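Long-range contacts in SusD-like protein BACOVA_02651 (Bacteroides ovatus, PDB 5E75), which binds polysaccharide at the cell surface and probably captures xyloglucan there before it is carried into the periplasm for breakdown: residues G223-M227 / L360-Y364; G383-F387 / K399-T403. All coordinates share one frame; numbering follows the deposited sequence.

Contact 1 (G223-M227 / L360-Y364); sequences GLDLM and LADVY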
loop_
_atom_site.group_PDB
_atom_site.type_symbol
_atom_site.label_atom_id
_atom_site.label_comp_id
_atom_site.label_asym_id
_atom_site.label_seq_id
_atom_site.Cartn_x
_atom_site.Cartn_y
_atom_site.Cartn_z
ATOM N N GLY A 223 -1.314 -5.972 22.553
ATOM C CA GLY A 223 -0.314 -6.950 22.931
ATOM C C GLY A 223 0.616 -7.297 21.779
ATOM O O GLY A 223 1.455 -8.189 21.910
ATOM N N LEU A 224 0.469 -6.595 20.655
ATOM C CA LEU A 224 1.299 -6.819 19.482
ATOM C C LEU A 224 2.471 -5.864 19.508
ATOM O O LEU A 224 2.380 -4.770 20.066
ATOM C CB LEU A 224 0.466 -6.586 18.218
ATOM C CG LEU A 224 -0.793 -7.437 18.083
ATOM C CD1 LEU A 224 -1.619 -6.976 16.888
ATOM C CD2 LEU A 224 -0.421 -8.889 17.960
ATOM N N ASP A 225 3.571 -6.279 18.896
ATOM C CA ASP A 225 4.732 -5.401 18.797
ATOM C C ASP A 225 5.289 -5.419 17.388
ATOM O O ASP A 225 4.993 -6.300 16.587
ATOM C CB ASP A 225 5.812 -5.831 19.796
ATOM C CG ASP A 225 6.758 -4.684 20.196
ATOM O OD1 ASP A 225 6.602 -3.515 19.741
ATOM O OD2 ASP A 225 7.666 -4.965 21.009
ATOM N N LEU A 226 6.107 -4.423 17.094
ATOM C CA LEU A 226 6.873 -4.418 15.850
ATOM C C LEU A 226 7.883 -5.563 15.817
ATOM O O LEU A 226 8.484 -5.892 16.844
ATOM C CB LEU A 226 7.645 -3.109 15.699
ATOM C CG LEU A 226 6.832 -1.818 15.795
ATOM C CD1 LEU A 226 7.749 -0.663 15.602
ATOM C CD2 LEU A 226 5.724 -1.773 14.761
ATOM N N MET A 227 8.073 -6.183 14.655
ATOM C CA MET A 227 9.177 -7.126 14.503
ATOM C C MET A 227 10.502 -6.415 14.835
ATOM O O MET A 227 10.705 -5.250 14.491
ATOM C CB MET A 227 9.251 -7.715 13.098
ATOM C CG MET A 227 8.067 -8.607 12.718
ATOM S SD MET A 227 8.476 -9.716 11.341
ATOM C CE MET A 227 9.332 -11.037 12.207
ATOM N N LEU A 360 1.389 -2.944 11.805
ATOM C CA LEU A 360 1.313 -2.225 13.078
ATOM C C LEU A 360 2.069 -0.894 13.037
ATOM O O LEU A 360 1.609 0.091 13.634
ATOM C CB LEU A 360 1.811 -3.125 14.212
ATOM C CG LEU A 360 1.675 -2.582 15.631
ATOM C CD1 LEU A 360 0.224 -2.428 16.047
ATOM C CD2 LEU A 360 2.424 -3.485 16.580
ATOM N N ALA A 361 3.189 -0.823 12.316
ATOM C CA ALA A 361 3.928 0.438 12.260
ATOM C C ALA A 361 3.082 1.560 11.661
ATOM O O ALA A 361 3.279 2.720 11.997
ATOM C CB ALA A 361 5.189 0.282 11.474
ATOM N N ASP A 362 2.181 1.223 10.747
ATOM C CA ASP A 362 1.257 2.207 10.169
ATOM C C ASP A 362 0.368 2.793 11.269
ATOM O O ASP A 362 0.121 4.001 11.321
ATOM C CB ASP A 362 0.429 1.501 9.092
ATOM C CG ASP A 362 -0.222 2.427 8.105
ATOM O OD1 ASP A 362 -0.502 3.587 8.426
ATOM O OD2 ASP A 362 -0.457 1.962 6.972
ATOM N N VAL A 363 -0.135 1.928 12.144
ATOM C CA VAL A 363 -0.986 2.392 13.228
ATOM C C VAL A 363 -0.177 3.290 14.171
ATOM O O VAL A 363 -0.701 4.300 14.649
ATOM C CB VAL A 363 -1.683 1.227 13.979
ATOM C CG1 VAL A 363 -2.690 1.757 14.960
ATOM C CG2 VAL A 363 -2.368 0.290 13.004
ATOM N N TYR A 364 1.083 2.938 14.419
ATOM C CA TYR A 364 1.950 3.790 15.250
ATOM C C TYR A 364 2.071 5.182 14.651
ATOM O O TYR A 364 1.926 6.194 15.346
ATOM C CB TYR A 364 3.357 3.180 15.398
ATOM C CG TYR A 364 3.490 2.002 16.365
ATOM C CD1 TYR A 364 2.384 1.298 16.814
ATOM C CD2 TYR A 364 4.742 1.604 16.835
ATOM C CE1 TYR A 364 2.526 0.236 17.704
ATOM C CE2 TYR A 364 4.876 0.553 17.707
ATOM C CZ TYR A 364 3.774 -0.132 18.141
ATOM O OH TYR A 364 3.979 -1.156 19.042
HETATM O O HOH W 1 1.664 -2.099 19.935
HETATM O O HOH W 2 6.013 -1.082 20.939
#

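Contact 2 (G383-F387 / K399-T403); sequences GLYFF and KSSIT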
loop_
_atom_site.group_PDB
_atom_site.type_symbol
_atom_site.label_atom_id
_atom_site.label_comp_id
_atom_site.label_asym_id
_atom_site.label_seq_id
_atom_site.Cartn_x
_atom_site.Cartn_y
_atom_site.Cartn_z
ATOM N N GLY A 383 1.611 9.455 21.415
ATOM C CA GLY A 383 1.722 9.478 19.966
ATOM C C GLY A 383 3.169 9.624 19.525
ATOM O O GLY A 383 3.625 8.915 18.623
ATOM N N LEU A 384 3.900 10.527 20.161
ATOM C CA LEU A 384 5.316 10.716 19.869
ATOM C C LEU A 384 6.112 9.460 20.232
ATOM O O LEU A 384 7.040 9.068 19.511
ATOM C CB LEU A 384 5.859 11.945 20.609
ATOM C CG LEU A 384 7.333 12.270 20.361
ATOM C CD1 LEU A 384 7.623 12.567 18.879
ATOM C CD2 LEU A 384 7.760 13.456 21.266
ATOM N N TYR A 385 5.751 8.816 21.336
ATOM C CA TYR A 385 6.395 7.571 21.729
ATOM C C TYR A 385 6.283 6.542 20.617
ATOM O O TYR A 385 7.269 5.899 20.265
ATOM C CB TYR A 385 5.798 7.011 23.025
ATOM C CG TYR A 385 6.198 5.585 23.339
ATOM C CD1 TYR A 385 7.504 5.263 23.675
ATOM C CD2 TYR A 385 5.264 4.561 23.274
ATOM C CE1 TYR A 385 7.865 3.965 23.963
ATOM C CE2 TYR A 385 5.606 3.269 23.561
ATOM C CZ TYR A 385 6.917 2.970 23.905
ATOM O OH TYR A 385 7.262 1.674 24.183
ATOM N N PHE A 386 5.095 6.385 20.048
ATOM C CA PHE A 386 4.908 5.346 19.042
ATOM C C PHE A 386 5.572 5.714 17.725
ATOM O O PHE A 386 6.078 4.829 17.036
ATOM C CB PHE A 386 3.425 4.965 18.912
ATOM C CG PHE A 386 2.940 4.093 20.059
ATOM C CD1 PHE A 386 3.367 2.791 20.165
ATOM C CD2 PHE A 386 2.116 4.605 21.056
ATOM C CE1 PHE A 386 2.979 1.990 21.213
ATOM C CE2 PHE A 386 1.738 3.820 22.121
ATOM C CZ PHE A 386 2.165 2.507 22.204
ATOM N N PHE A 387 5.637 7.003 17.391
ATOM C CA PHE A 387 6.456 7.446 16.271
ATOM C C PHE A 387 7.903 7.005 16.507
ATOM O O PHE A 387 8.572 6.444 15.618
ATOM C CB PHE A 387 6.382 8.975 16.118
ATOM C CG PHE A 387 7.292 9.538 15.065
ATOM C CD1 PHE A 387 8.629 9.804 15.345
ATOM C CD2 PHE A 387 6.818 9.821 13.797
ATOM C CE1 PHE A 387 9.467 10.319 14.380
ATOM C CE2 PHE A 387 7.665 10.352 12.820
ATOM C CZ PHE A 387 8.991 10.581 13.118
ATOM N N LYS A 399 13.297 11.337 17.766
ATOM C CA LYS A 399 13.088 12.772 17.649
ATOM C C LYS A 399 12.379 13.306 18.895
ATOM O O LYS A 399 11.445 12.691 19.400
ATOM C CB LYS A 399 12.283 13.078 16.387
ATOM C CG LYS A 399 13.055 12.777 15.108
ATOM C CD LYS A 399 12.260 13.140 13.865
ATOM C CE LYS A 399 13.100 13.056 12.615
ATOM N NZ LYS A 399 14.125 14.118 12.566
ATOM N N SER A 400 12.835 14.457 19.394
ATOM C CA SER A 400 12.246 15.063 20.587
ATOM C C SER A 400 10.993 15.854 20.252
ATOM O O SER A 400 10.214 16.194 21.137
ATOM C CB SER A 400 13.261 15.980 21.283
ATOM O OG SER A 400 13.737 16.941 20.374
ATOM N N SER A 401 10.809 16.150 18.971
ATOM C CA SER A 401 9.590 16.791 18.489
ATOM C C SER A 401 9.414 16.440 17.016
ATOM O O SER A 401 10.397 16.214 16.309
ATOM C CB SER A 401 9.673 18.304 18.674
ATOM O OG SER A 401 10.585 18.874 17.768
ATOM N N ILE A 402 8.162 16.365 16.563
ATOM C CA ILE A 402 7.880 16.092 15.159
ATOM C C ILE A 402 6.896 17.084 14.585
ATOM O O ILE A 402 6.048 17.640 15.306
ATOM C CB ILE A 402 7.337 14.652 14.929
ATOM C CG1 ILE A 402 6.030 14.404 15.682
ATOM C CG2 ILE A 402 8.385 13.629 15.346
ATOM C CD1 ILE A 402 5.419 13.016 15.433
ATOM N N THR A 403 7.030 17.300 13.282
ATOM C CA THR A 403 6.089 18.074 12.500
ATOM C C THR A 403 5.462 17.169 11.430
ATOM O O THR A 403 5.844 15.997 11.275
ATOM C CB THR A 403 6.782 19.218 11.757
ATOM O OG1 THR A 403 7.621 18.678 10.730
ATOM C CG2 THR A 403 7.636 20.084 12.699
#

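Contact 1 (G223-M227 / L360-Y364)
The phenol oxygen of Y364 is gripped by two waters, and through them the helix that begins at L360 is tied to the loop that follows helix 205-221. This lies in the alpha-helical part of a SusD-family fold, where an extended segment runs past the first turn of helix 360-372. One water accepts from Y364 OH at 2.7 Å, lies at the edge of the ring in its plane, and donates to L224 O. The other donates both to Y364 OH at 2.8 Å and to D225 OD1, so one proton is given and one received at the phenol. The carboxylate and the ring are turned 38° apart, and OD1 also takes a salt bridge from R389 of helix 382-393 and a weak bond from L226 N.

Beyond the phenol oxygen the contact is apolar. With CG of L226 anti to its own carbonyl carbon (chi1 -54°), the side chain slides alongside the tyrosine in the opposite direction: L226 CD2 sits over one ring face, 4.2 Å from the centroid, a CH-pi contact, while L226 CG approaches Y364 CE2 at 3.6 Å. L226 CD2 also reaches the helix start, 3.9 Å from A361 CB. L360 points its CD2 into the extended backbone between L224 and L226. V218 and C219 of helix 205-221 back L360 and Y364 respectively. Across the two segments, L360 CD2 comes nearest to a backbone atom, 3.5 Å from D225 C.

Contact 2 (G383-F387 / K399-T403)
A turn of helix 382-393, held by the regular F387 N to G383 O bond, faces an irregular segment of backbone, and the two chains come nearest at L384 and S401, whose CA atoms are 7.6 Å apart. No hydrogen bond crosses between them; side chains fill the gap. I402 meets both L384 and F387. Its CG1 takes the crowded position between the backbone N and the carbonyl carbon (chi1 60°), which sets CG2 and CD1 as two separate methyls against the helix. I402 CG2 lies over one face of the F387 ring, 3.8 Å from the centroid and 17° off the normal, a close CH-pi contact. I402 CD1 lies by the base of the ring, 3.9 Å from F387 CD2. The two side chains slide past each other in opposite directions.

L384, one turn earlier on the helix, splits its branches. L384 CD1 meets I402 CG2 at 3.8 Å, and L384 CD2 reaches instead toward the backbone, 3.7 Å from S400 O. K399 adds its aliphatic chain: K399 CD passes F387 CE1 obliquely at 4.0 Å, after which the bend at chi4 (-69°) carries NZ away from the ring, toward a long, weak ion pair with D406.

The segment 399-403 belongs to the connection that leads from helix 382-393 into helix 404-415, for which T403 is the N-cap. N388, on the first of these helices, holds K399 O with its side-chain amide, and I402 is backbone-bonded to L378, in the loop between helices 360-372 and 382-393. Around it, A368 of helix 360-372 touches both F387 and I402, L365 of the same helix packs on F387, and I407 of helix 404-415 meets I402.

Both contacts set a loop segment against one turn of a helix, and lie on the same side of the chain's centre, their own centres about 15 Å apart. Contact 1 lies nearer the chain centre, about 16 Å from it against 23 Å for contact 2, centre to centre, and joins parts remote in sequence; contact 2 closes a short local connection between two helices. Most touching residues are buried in each, yet two waters bridge contact 1 at a phenol, whereas contact 2 is apolar packing with no hydrogen bond across it. Helices 360-372 and 382-393 join them: Y364 CD2 packs 3.5 Å from F386 O, and the two rings meet with planes about 60° apart.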